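Phenazine biosynthesis protein, PhzF family (Bacillus anthracis, PDB 3EDN) is of unproven activity but probably acts as an isomerase-like enzyme of the PhzF family, built on the diaminopimelate epimerase-like fold. Local coordinates at residues V146-V151 and L172-R177; T164-V169 and G237-T242; G213-S218 and I224-T229. One frame throughout, in Å; residues are numbered along the deposited sequence.

Contact 1 (V146-V151 and L172-R177); sequences VNDLDV and LDVCER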
loop_
_atom_site.group_PDB
_atom_site.type_symbol
_atom_site.label_atom_id
_atom_site.label_comp_id
_atom_site.label_asym_id
_atom_site.label_seq_id
_atom_site.Cartn_x
_atom_site.Cartn_y
_atom_site.Cartn_z
ATOM N N VAL A 146 -11.426 26.218 41.095
ATOM C CA VAL A 146 -12.251 25.076 41.472
ATOM C C VAL A 146 -13.774 25.356 41.483
ATOM O O VAL A 146 -14.596 24.457 41.250
ATOM C CB VAL A 146 -11.749 24.430 42.800
ATOM C CG1 VAL A 146 -12.184 25.248 44.033
ATOM C CG2 VAL A 146 -12.222 23.003 42.901
ATOM N N ASN A 147 -14.149 26.612 41.724
ATOM C CA ASN A 147 -15.561 26.980 41.731
ATOM C C ASN A 147 -16.112 27.277 40.341
ATOM O O ASN A 147 -17.257 27.686 40.201
ATOM C CB ASN A 147 -15.840 28.160 42.674
ATOM C CG ASN A 147 -15.169 29.444 42.229
ATOM O OD1 ASN A 147 -14.251 29.433 41.394
ATOM N ND2 ASN A 147 -15.607 30.571 42.803
ATOM N N ASP A 148 -15.301 27.036 39.311
ATOM C CA ASP A 148 -15.807 27.052 37.930
ATOM C C ASP A 148 -16.403 25.705 37.526
ATOM O O ASP A 148 -17.104 25.611 36.507
ATOM C CB ASP A 148 -14.686 27.420 36.961
ATOM C CG ASP A 148 -14.198 28.828 37.147
ATOM O OD1 ASP A 148 -15.049 29.727 37.308
ATOM O OD2 ASP A 148 -12.973 29.037 37.111
ATOM N N LEU A 149 -16.105 24.662 38.293
ATOM C CA LEU A 149 -16.659 23.330 38.032
ATOM C C LEU A 149 -18.125 23.262 38.450
ATOM O O LEU A 149 -18.553 23.948 39.389
ATOM C CB LEU A 149 -15.854 22.249 38.772
ATOM C CG LEU A 149 -14.356 22.189 38.452
ATOM C CD1 LEU A 149 -13.664 21.192 39.359
ATOM C CD2 LEU A 149 -14.123 21.798 37.007
ATOM N N ASP A 150 -18.889 22.427 37.763
ATOM C CA ASP A 150 -20.275 22.179 38.117
ATOM C C ASP A 150 -20.311 21.041 39.129
ATOM O O ASP A 150 -20.078 19.890 38.771
ATOM C CB ASP A 150 -21.062 21.811 36.861
ATOM C CG ASP A 150 -22.518 21.498 37.141
ATOM O OD1 ASP A 150 -22.951 21.508 38.324
ATOM O OD2 ASP A 150 -23.249 21.241 36.167
ATOM N N VAL A 151 -20.600 21.375 40.384
ATOM C CA VAL A 151 -20.559 20.397 41.466
ATOM C C VAL A 151 -21.665 19.333 41.347
ATOM O O VAL A 151 -21.562 18.235 41.927
ATOM C CB VAL A 151 -20.645 21.080 42.875
ATOM C CG1 VAL A 151 -19.652 22.229 42.989
ATOM C CG2 VAL A 151 -22.050 21.583 43.151
ATOM N N LEU A 172 -21.131 28.654 29.671
ATOM C CA LEU A 172 -20.294 29.036 28.525
ATOM C C LEU A 172 -19.235 30.077 28.868
ATOM O O LEU A 172 -18.124 30.052 28.320
ATOM C CB LEU A 172 -21.149 29.508 27.352
ATOM C CG LEU A 172 -22.074 28.465 26.751
ATOM C CD1 LEU A 172 -23.017 29.133 25.744
ATOM C CD2 LEU A 172 -21.290 27.287 26.123
ATOM N N ASP A 173 -19.568 30.971 29.799
ATOM C CA ASP A 173 -18.598 31.960 30.238
ATOM C C ASP A 173 -17.352 31.280 30.793
ATOM O O ASP A 173 -16.239 31.737 30.558
ATOM C CB ASP A 173 -19.204 32.915 31.275
ATOM C CG ASP A 173 -20.144 33.923 30.653
ATOM O OD1 ASP A 173 -20.152 34.017 29.411
ATOM O OD2 ASP A 173 -20.877 34.617 31.391
ATOM N N VAL A 174 -17.540 30.173 31.514
ATOM C CA VAL A 174 -16.410 29.390 32.000
ATOM C C VAL A 174 -15.639 28.777 30.835
ATOM O O VAL A 174 -14.414 28.841 30.782
ATOM C CB VAL A 174 -16.867 28.273 32.977
ATOM C CG1 VAL A 174 -15.724 27.335 33.281
ATOM C CG2 VAL A 174 -17.445 28.873 34.266
ATOM N N CYS A 175 -16.361 28.202 29.881
ATOM C CA CYS A 175 -15.689 27.580 28.746
ATOM C C CYS A 175 -14.819 28.578 27.993
ATOM O O CYS A 175 -13.729 28.217 27.539
ATOM C CB CYS A 175 -16.703 26.964 27.797
ATOM S SG CYS A 175 -17.495 25.492 28.461
ATOM N N GLU A 176 -15.301 29.820 27.877
ATOM C CA GLU A 176 -14.599 30.878 27.125
ATOM C C GLU A 176 -13.256 31.241 27.762
ATOM O O GLU A 176 -12.329 31.676 27.067
ATOM C CB GLU A 176 -15.491 32.128 26.989
ATOM C CG GLU A 176 -16.714 31.924 26.081
ATOM C CD GLU A 176 -17.696 33.098 26.062
ATOM O OE1 GLU A 176 -17.347 34.203 26.533
ATOM O OE2 GLU A 176 -18.830 32.909 25.568
ATOM N N ARG A 177 -13.148 31.069 29.077
ATOM C CA ARG A 177 -11.927 31.388 29.813
ATOM C C ARG A 177 -10.875 30.286 29.808
ATOM O O ARG A 177 -9.732 30.508 30.206
ATOM C CB ARG A 177 -12.269 31.708 31.268
ATOM C CG ARG A 177 -13.007 33.023 31.474
ATOM C CD ARG A 177 -13.643 33.062 32.874
ATOM N NE ARG A 177 -12.693 32.602 33.887
ATOM C CZ ARG A 177 -13.023 31.832 34.921
ATOM N NH1 ARG A 177 -14.279 31.443 35.102
ATOM N NH2 ARG A 177 -12.090 31.446 35.769
#

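Contact 2 (T164-V169 and G237-T242); sequences TVIVPV and GAYYAT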
loop_
_atom_site.group_PDB
_atom_site.type_symbol
_atom_site.label_atom_id
_atom_site.label_comp_id
_atom_site.label_asym_id
_atom_site.label_seq_id
_atom_site.Cartn_x
_atom_site.Cartn_y
_atom_site.Cartn_z
ATOM N N THR A 164 -11.499 9.860 27.259
ATOM C CA THR A 164 -11.490 11.302 27.536
ATOM C C THR A 164 -12.049 11.535 28.949
ATOM O O THR A 164 -12.701 10.659 29.503
ATOM C CB THR A 164 -12.295 12.080 26.462
ATOM O OG1 THR A 164 -11.937 13.462 26.494
ATOM C CG2 THR A 164 -13.809 11.910 26.659
ATOM N N VAL A 165 -11.775 12.697 29.527
ATOM C CA VAL A 165 -12.341 13.050 30.834
ATOM C C VAL A 165 -13.451 14.062 30.621
ATOM O O VAL A 165 -13.209 15.171 30.115
ATOM C CB VAL A 165 -11.285 13.655 31.807
ATOM C CG1 VAL A 165 -11.877 13.811 33.202
ATOM C CG2 VAL A 165 -10.038 12.772 31.879
ATOM N N ILE A 166 -14.671 13.675 30.987
ATOM C CA ILE A 166 -15.794 14.588 30.940
ATOM C C ILE A 166 -15.756 15.437 32.221
ATOM O O ILE A 166 -15.893 14.897 33.321
ATOM C CB ILE A 166 -17.132 13.810 30.871
ATOM C CG1 ILE A 166 -17.216 12.937 29.595
ATOM C CG2 ILE A 166 -18.314 14.767 30.957
ATOM C CD1 ILE A 166 -17.107 13.752 28.280
ATOM N N VAL A 167 -15.559 16.745 32.067
ATOM C CA VAL A 167 -15.438 17.688 33.177
ATOM C C VAL A 167 -16.575 18.727 33.121
ATOM O O VAL A 167 -16.490 19.717 32.375
ATOM C CB VAL A 167 -14.091 18.432 33.112
ATOM C CG1 VAL A 167 -13.929 19.349 34.328
ATOM C CG2 VAL A 167 -12.940 17.440 33.049
ATOM N N PRO A 168 -17.649 18.500 33.890
ATOM C CA PRO A 168 -18.746 19.479 33.891
ATOM C C PRO A 168 -18.322 20.831 34.478
ATOM O O PRO A 168 -17.780 20.886 35.599
ATOM C CB PRO A 168 -19.820 18.806 34.757
ATOM C CG PRO A 168 -19.486 17.300 34.679
ATOM C CD PRO A 168 -17.973 17.304 34.699
ATOM N N VAL A 169 -18.545 21.901 33.712
ATOM C CA VAL A 169 -18.310 23.273 34.185
ATOM C C VAL A 169 -19.630 24.064 34.213
ATOM O O VAL A 169 -20.641 23.634 33.652
ATOM C CB VAL A 169 -17.198 23.999 33.371
ATOM C CG1 VAL A 169 -15.889 23.213 33.428
ATOM C CG2 VAL A 169 -17.645 24.198 31.941
ATOM N N GLY A 237 -22.832 11.726 24.830
ATOM C CA GLY A 237 -24.202 11.200 24.709
ATOM C C GLY A 237 -24.473 10.135 25.755
ATOM O O GLY A 237 -25.531 10.124 26.393
ATOM N N ALA A 238 -23.526 9.218 25.917
ATOM C CA ALA A 238 -23.667 8.179 26.935
ATOM C C ALA A 238 -23.741 8.799 28.318
ATOM O O ALA A 238 -24.491 8.336 29.170
ATOM C CB ALA A 238 -22.515 7.211 26.869
ATOM N N TYR A 239 -22.918 9.812 28.547
ATOM C CA TYR A 239 -22.892 10.518 29.815
ATOM C C TYR A 239 -24.253 11.164 30.068
ATOM O O TYR A 239 -24.817 11.055 31.159
ATOM C CB TYR A 239 -21.780 11.573 29.777
ATOM C CG TYR A 239 -21.612 12.344 31.056
ATOM C CD1 TYR A 239 -20.639 11.986 31.986
ATOM C CD2 TYR A 239 -22.400 13.454 31.326
ATOM C CE1 TYR A 239 -20.477 12.707 33.158
ATOM C CE2 TYR A 239 -22.240 14.182 32.494
ATOM C CZ TYR A 239 -21.303 13.792 33.411
ATOM O OH TYR A 239 -21.152 14.548 34.539
ATOM N N TYR A 240 -24.802 11.832 29.058
ATOM C CA TYR A 240 -26.095 12.501 29.175
ATOM C C TYR A 240 -27.176 11.511 29.559
ATOM O O TYR A 240 -27.976 11.776 30.462
ATOM C CB TYR A 240 -26.428 13.142 27.827
ATOM C CG TYR A 240 -27.616 14.077 27.787
ATOM C CD1 TYR A 240 -27.508 15.383 28.235
ATOM C CD2 TYR A 240 -28.827 13.659 27.258
ATOM C CE1 TYR A 240 -28.578 16.256 28.170
ATOM C CE2 TYR A 240 -29.906 14.517 27.185
ATOM C CZ TYR A 240 -29.775 15.811 27.645
ATOM O OH TYR A 240 -30.842 16.678 27.577
ATOM N N ALA A 241 -27.189 10.371 28.881
ATOM C CA ALA A 241 -28.186 9.331 29.123
ATOM C C ALA A 241 -28.000 8.663 30.487
ATOM O O ALA A 241 -28.937 8.062 30.995
ATOM C CB ALA A 241 -28.138 8.281 28.005
ATOM N N THR A 242 -26.801 8.763 31.063
ATOM C CA THR A 242 -26.474 8.071 32.316
ATOM C C THR A 242 -26.601 8.985 33.542
ATOM O O THR A 242 -26.998 8.517 34.624
ATOM C CB THR A 242 -25.051 7.445 32.250
ATOM O OG1 THR A 242 -24.949 6.597 31.095
ATOM C CG2 THR A 242 -24.761 6.597 33.501
#

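Contact 3 (G213-S218 and I224-T229); sequences GRHFSS and IEDPVT. With SO4 (sulfate ion), chain G.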
loop_
_atom_site.group_PDB
_atom_site.type_symbol
_atom_site.label_atom_id
_atom_site.label_comp_id
_atom_site.label_asym_id
_atom_site.label_seq_id
_atom_site.Cartn_x
_atom_site.Cartn_y
_atom_site.Cartn_z
ATOM N N GLY A 213 -19.370 21.219 24.446
ATOM C CA GLY A 213 -18.068 20.753 24.940
ATOM C C GLY A 213 -16.891 21.445 24.253
ATOM O O GLY A 213 -17.067 22.147 23.237
ATOM N N ARG A 214 -15.702 21.254 24.817
ATOM C CA ARG A 214 -14.437 21.698 24.233
ATOM C C ARG A 214 -13.487 20.520 24.383
ATOM O O ARG A 214 -13.604 19.746 25.339
ATOM C CB ARG A 214 -13.835 22.890 25.000
ATOM C CG ARG A 214 -14.112 24.272 24.434
ATOM C CD ARG A 214 -13.199 25.321 25.059
ATOM N NE ARG A 214 -12.117 25.807 24.191
ATOM C CZ ARG A 214 -11.491 26.954 24.423
ATOM N NH1 ARG A 214 -11.863 27.684 25.471
ATOM N NH2 ARG A 214 -10.516 27.389 23.623
ATOM N N HIS A 215 -12.546 20.364 23.454
ATOM C CA HIS A 215 -11.678 19.192 23.490
ATOM C C HIS A 215 -10.207 19.568 23.590
ATOM O O HIS A 215 -9.638 20.141 22.656
ATOM C CB HIS A 215 -11.908 18.312 22.251
ATOM C CG HIS A 215 -11.303 16.952 22.374
ATOM N ND1 HIS A 215 -11.923 15.930 23.052
ATOM C CD2 HIS A 215 -10.118 16.456 21.941
ATOM C CE1 HIS A 215 -11.163 14.846 23.007
ATOM N NE2 HIS A 215 -10.063 15.144 22.338
ATOM N N PHE A 216 -9.591 19.200 24.710
ATOM C CA PHE A 216 -8.173 19.452 24.910
ATOM C C PHE A 216 -7.358 18.161 24.796
ATOM O O PHE A 216 -7.613 17.189 25.504
ATOM C CB PHE A 216 -7.944 20.133 26.262
ATOM C CG PHE A 216 -8.657 21.454 26.398
ATOM C CD1 PHE A 216 -8.656 22.366 25.353
ATOM C CD2 PHE A 216 -9.328 21.779 27.572
ATOM C CE1 PHE A 216 -9.314 23.592 25.490
ATOM C CE2 PHE A 216 -9.970 23.003 27.735
ATOM C CZ PHE A 216 -9.982 23.915 26.691
ATOM N N SER A 217 -6.365 18.175 23.909
ATOM C CA SER A 217 -5.630 16.970 23.546
ATOM C C SER A 217 -4.806 16.458 24.716
ATOM O O SER A 217 -4.496 17.198 25.653
ATOM C CB SER A 217 -4.699 17.261 22.371
ATOM O OG SER A 217 -5.395 17.879 21.305
ATOM N N SER A 218 -4.454 15.181 24.666
ATOM C CA SER A 218 -3.637 14.619 25.729
ATOM C C SER A 218 -2.255 15.260 25.676
ATOM O O SER A 218 -1.895 15.930 24.700
ATOM C CB SER A 218 -3.524 13.104 25.585
ATOM O OG SER A 218 -2.530 12.771 24.641
ATOM N N ILE A 224 -3.060 20.985 20.793
ATOM C CA ILE A 224 -3.656 21.590 21.982
ATOM C C ILE A 224 -5.168 21.400 22.053
ATOM O O ILE A 224 -5.703 21.088 23.118
ATOM C CB ILE A 224 -3.371 23.093 22.044
ATOM C CG1 ILE A 224 -1.866 23.356 21.975
ATOM C CG2 ILE A 224 -3.943 23.683 23.319
ATOM C CD1 ILE A 224 -1.532 24.773 21.555
ATOM N N GLU A 225 -5.851 21.607 20.927
ATOM C CA GLU A 225 -7.315 21.570 20.900
ATOM C C GLU A 225 -7.890 21.100 19.555
ATOM O O GLU A 225 -7.470 21.569 18.508
ATOM C CB GLU A 225 -7.865 22.953 21.262
ATOM C CG GLU A 225 -9.368 23.118 21.053
ATOM C CD GLU A 225 -9.948 24.349 21.727
ATOM O OE1 GLU A 225 -9.186 25.288 22.094
ATOM O OE2 GLU A 225 -11.180 24.376 21.890
ATOM N N ASP A 226 -8.867 20.194 19.609
ATOM C CA ASP A 226 -9.513 19.591 18.426
ATOM C C ASP A 226 -10.840 20.332 18.150
ATOM O O ASP A 226 -11.570 20.659 19.080
ATOM C CB ASP A 226 -9.797 18.118 18.757
ATOM C CG ASP A 226 -10.012 17.239 17.525
ATOM O OD1 ASP A 226 -11.101 16.646 17.434
ATOM O OD2 ASP A 226 -9.084 17.093 16.690
ATOM N N PRO A 227 -11.149 20.631 16.881
ATOM C CA PRO A 227 -12.346 21.433 16.560
ATOM C C PRO A 227 -13.740 20.805 16.856
ATOM O O PRO A 227 -14.623 21.461 17.431
ATOM C CB PRO A 227 -12.183 21.736 15.062
ATOM C CG PRO A 227 -11.254 20.683 14.564
ATOM C CD PRO A 227 -10.347 20.308 15.680
ATOM N N VAL A 228 -13.943 19.568 16.420
ATOM C CA VAL A 228 -15.212 18.864 16.619
ATOM C C VAL A 228 -14.906 17.377 16.634
ATOM O O VAL A 228 -14.457 16.817 15.633
ATOM C CB VAL A 228 -16.227 19.079 15.473
ATOM C CG1 VAL A 228 -17.629 18.703 15.971
ATOM C CG2 VAL A 228 -16.114 20.477 14.868
ATOM N N THR A 229 -15.118 16.739 17.775
ATOM C CA THR A 229 -14.549 15.427 18.055
ATOM C C THR A 229 -15.662 14.379 18.177
ATOM O O THR A 229 -16.435 14.387 19.140
ATOM C CB THR A 229 -13.730 15.469 19.360
ATOM O OG1 THR A 229 -12.847 16.609 19.322
ATOM C CG2 THR A 229 -12.924 14.180 19.533
HETATM S S SO4 G . -3.513 22.986 17.911
HETATM O O1 SO4 G . -2.507 22.128 18.521
HETATM O O2 SO4 G . -3.548 22.718 16.473
HETATM O O3 SO4 G . -4.821 22.684 18.487
HETATM O O4 SO4 G . -3.187 24.391 18.140
HETATM O O HOH W 1 -12.640 22.143 21.156
#

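Contact 1 (V146-V151 and L172-R177)
Asp148 and Arg177 meet head-on in a two-pronged salt bridge that ties a short 3-10 turn, residues 146-148, to the helix 172-177 of this diaminopimelate epimerase-like fold. The guanidinium grips end-on, one terminal nitrogen to each carboxylate oxygen. Arg177 NH1 reaches Asp148 OD1 at 2.9 Å along an almost straight N-H...O line (177°), and OD1 lies in the guanidinium plane. The second bond, Arg177 NH2 to Asp148 OD2, is also 2.9 Å but more bent; OD2 is met on its syn side, with the donor tilted out of the carboxylate plane. The two flat groups are far from coplanar, their planes 65° apart, and NH1 meets OD1 from above the carboxylate plane. A bend at chi3 (46°) in the otherwise extended arginine swings its guanidinium out from the side of the helix toward Asp148.

Asp148 OD2 has a second donor, the backbone N of Glu145, which ties the carboxylate to its own turn and probably helps fix its rotation. Val174, one helical turn before Arg177, supplies the apolar part of the contact and packs on Leu144 and Val169 as well. Its CG2 lies 4.0 Å from Asp148 OD1. The other methyl meets the aspartate stem, Val174 CG1 coming to 3.8 Å from Asp148 CB.

Contact 2 (T164-V169 and G237-T242)
With chi1 at -178°, Tyr239 holds its ring carbon CG anti to the backbone N and sends the ring out from helix 230-244 to meet Ile166 of strand 163-168; there chi1 of Ile166 (-61°) sets CG1 beside the backbone N and leaves CG2 anti to it, aimed at the ring. The result is helix-on-sheet packing within the diaminopimelate epimerase-like fold, made by a single aromatic side chain lying across two strand residues, Ile166 and Pro168, that face the helix.

The branch methyl of Ile166 does most of the touching. CG2 sits over one face of the phenol ring in a CH-pi contact, 3.8 Å from the ring centroid and only 14° off the ring normal, leaning slightly to the CD1-CE1 side. Its nearest ring atom is Tyr239 CE1, at 3.7 Å from Ile166 CG2. The two side chains run alongside one another in opposing senses, and Ile166 CB lies 4.1 Å from Tyr239 CD1. Two residues further along the strand, the ring of Pro168 meets the far end of the tyrosine.

Ile200 of strand 196-201 and Val156 of strand 156-159 touch both Ile166 and Tyr239, so the aromatic ring rests on three adjacent strands. The phenol oxygen, though buried, is satisfied by a hydrogen bond with the carbonyl O of Pro154, which would restrain the ring end in this otherwise apolar setting. Beside that bond, Pro168 CG approaches Tyr239 OH to 3.2 Å.

Contact 3 (G213-S218 and I224-T229)
Residues 215-216 and 225-226 run antiparallel as a short, weakly bonded beta hairpin, in which Phe216 and Glu225 form a non-hydrogen-bonded pair flanked by the bonds Asp226 N to His215 O and Ser217 N to Ile224 O, both 3.1 Å. On the face carrying Phe216 and Glu225, the carboxylate of Glu225 is gripped side-on by Arg214. Arg214 NE gives Glu225 OE2 a nearly straight bond of 2.9 Å (173°) within the guanidinium plane, arriving on the syn side but tilted from the carboxylate plane, while Arg214 NH2 reaches the syn lone pair of Glu225 OE1 at 2.9 Å. Glu225 gets there because its chain is extended, with CG anti to the backbone N (chi1 171°). The Phe216 ring stands beside the carboxylate at a steep angle (77°), turning its edge to OE1, and its CZ lies over one face of the guanidinium. A water accepts from His215 N and donates to Glu225 OE2 and Asp226 O, joining the ion pair to the backbone.

On the other face, the His215 ring lies beside Asp226 and under Thr229, whose CG2 makes a CH-pi contact 4.0 Å from the ring centroid. Thr229 OG1 donates to the anti lone pair of Asp226 OD1 at 2.6 Å, fixing the hydroxyl near the same ring face. Near the loop end of the hairpin, the backbone N atoms of Ile224 and Glu225 hold a sulfate, probably from the crystallisation liquor.

Strand 196-201 flanks strand 211-216, and His215 ND1 is hydrogen-bonded to its His198 ND1; Arg214 NH1 turns instead to Cys175 O of helix 172-177, and Thr229 stands at the N-cap position of helix 230-244.

In the fold
Contact 2 is fully buried; contact 1 is buried except for the exposed Arg177 and lies farthest from the centre of the chain, whereas contact 3 is partly exposed although it lies closest to that centre. Their chemistry differs: contact 2 is apolar packing of a helix on strands, contact 1 pairs a salt bridge with a valine, and contact 3 combines backbone bonds, an ion pair and an ordered water. Strand 163-168 leads into helix 172-177, joining contacts 2 and 1, which also touch through Asp150 N and Pro168 O. Strand 225-226 likewise leads from contact 3 to the helix of contact 2. The arginine of contact 3 also ties its hairpin to the helix of contact 1.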